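Local coordinates for Phl p 3 allergen (Phleum pratense, PDB 3FT1), which is a secreted grass pollen allergen recognised by IgE, a beta-barrel protein related to the C-terminal domain of expansins, at residues A[81-84]-A[85-89]. Sequence-based numbering, arbitrary orientation.
Sequences EVIP and TAFSI
A bend just after strand 76-83, at the start of the loop toward strand 92-93, brings Ile-83 against Phe-87. The closest side-chain contact is from the methyl CG2 of Ile-83 to CB of Phe-87, at 3.5 Å. This methyl lies anti to the backbone N of its own residue (CG1 has chi1 -57°), which carries it to the loop side. Pro-84 sits at the bend. Its CD is 4.4 Å from CB of Phe-87, a looser apolar contact. The carbonyl O of Pro-84 lies at the edge of the Phe-87 ring, in its plane, 3.5 Å from CD2. Strand 76-83 is an outermost strand of the antiparallel sheet of this expansin C-terminal-type domain, and strand 92-93 is the other. Within the loop Ala-86 is the centre of an inverse gamma turn, with a weak hydrogen bond from Phe-87 N to Thr-85 O (3.0 Å). At chi1 55°, CG of Phe-87 stands between its backbone N and carbonyl carbon. This leaves the CD2 edge beside Pro-84 O, while the far end of the ring leads away from residues 81-84. Outside the turn, Phe-65 of the adjacent strand 65-71 and Tyr-93 of strand 92-93 touch both Ile-83 and Phe-87.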
loop_
_atom_site.group_PDB
_atom_site.type_symbol
_atom_site.label_atom_id
_atom_site.label_comp_id
_atom_site.label_asym_id
_atom_site.label_seq_id
_atom_site.Cartn_x
_atom_site.Cartn_y
_atom_site.Cartn_z
ATOM N N GLU A 81 -0.939 -3.394 8.996
ATOM C CA GLU A 81 -1.007 -4.836 8.762
ATOM C C GLU A 81 -2.120 -5.199 7.781
ATOM O O GLU A 81 -2.983 -6.030 8.060
ATOM C CB GLU A 81 -1.131 -5.591 10.091
ATOM C CG GLU A 81 -0.070 -5.155 11.110
ATOM C CD GLU A 81 0.156 -6.168 12.215
ATOM O OE1 GLU A 81 -0.690 -7.069 12.389
ATOM O OE2 GLU A 81 1.191 -6.062 12.906
ATOM N N VAL A 82 -2.066 -4.568 6.618
ATOM C CA VAL A 82 -3.098 -4.711 5.597
ATOM C C VAL A 82 -2.910 -5.933 4.707
ATOM O O VAL A 82 -3.886 -6.542 4.273
ATOM C CB VAL A 82 -3.143 -3.470 4.692
ATOM C CG1 VAL A 82 -4.215 -3.654 3.617
ATOM C CG2 VAL A 82 -3.429 -2.244 5.521
ATOM N N ILE A 83 -1.657 -6.266 4.425
ATOM C CA ILE A 83 -1.318 -7.389 3.556
ATOM C C ILE A 83 -0.354 -8.332 4.277
ATOM O O ILE A 83 0.644 -7.887 4.858
ATOM C CB ILE A 83 -0.672 -6.887 2.245
ATOM C CG1 ILE A 83 -1.616 -5.903 1.540
ATOM C CG2 ILE A 83 -0.274 -8.057 1.346
ATOM C CD1 ILE A 83 -1.073 -5.346 0.257
ATOM N N PRO A 84 -0.652 -9.636 4.256
ATOM C CA PRO A 84 0.195 -10.579 4.992
ATOM C C PRO A 84 1.451 -10.837 4.207
ATOM O O PRO A 84 1.480 -10.570 3.009
ATOM C CB PRO A 84 -0.643 -11.848 5.020
ATOM C CG PRO A 84 -1.463 -11.778 3.763
ATOM C CD PRO A 84 -1.736 -10.310 3.521
ATOM N N THR A 85 2.479 -11.352 4.871
ATOM C CA THR A 85 3.688 -11.732 4.162
ATOM C C THR A 85 3.367 -12.684 3.015
ATOM O O THR A 85 3.842 -12.500 1.891
ATOM C CB THR A 85 4.664 -12.403 5.115
ATOM O OG1 THR A 85 4.942 -11.499 6.186
ATOM C CG2 THR A 85 5.952 -12.759 4.397
ATOM N N ALA A 86 2.555 -13.695 3.305
ATOM C CA ALA A 86 2.195 -14.690 2.302
ATOM C C ALA A 86 0.977 -14.224 1.518
ATOM O O ALA A 86 -0.075 -14.869 1.525
ATOM C CB ALA A 86 1.934 -16.032 2.956
ATOM N N PHE A 87 1.123 -13.085 0.853
ATOM C CA PHE A 87 0.054 -12.527 0.036
ATOM C C PHE A 87 -0.134 -13.333 -1.247
ATOM O O PHE A 87 0.720 -14.134 -1.626
ATOM C CB PHE A 87 0.366 -11.074 -0.315
ATOM C CG PHE A 87 1.704 -10.889 -0.969
ATOM C CD1 PHE A 87 1.864 -11.133 -2.327
ATOM C CD2 PHE A 87 2.805 -10.478 -0.227
ATOM C CE1 PHE A 87 3.098 -10.960 -2.939
ATOM C CE2 PHE A 87 4.042 -10.301 -0.828
ATOM C CZ PHE A 87 4.187 -10.543 -2.191
ATOM N N SER A 88 -1.246 -13.091 -1.933
ATOM C CA SER A 88 -1.623 -13.925 -3.066
ATOM C C SER A 88 -1.940 -13.083 -4.302
ATOM O O SER A 88 -2.626 -12.061 -4.209
ATOM C CB SER A 88 -2.798 -14.823 -2.673
ATOM O OG SER A 88 -3.076 -15.757 -3.694
ATOM N N ILE A 89 -1.387 -13.493 -5.439
ATOM C CA ILE A 89 -1.556 -12.782 -6.699
ATOM C C ILE A 89 -3.031 -12.722 -7.056
ATOM O O ILE A 89 -3.704 -13.750 -7.087
ATOM C CB ILE A 89 -0.823 -13.509 -7.851
ATOM C CG1 ILE A 89 0.675 -13.651 -7.551
ATOM C CG2 ILE A 89 -1.060 -12.787 -9.171
ATOM C CD1 ILE A 89 1.349 -12.359 -7.164
#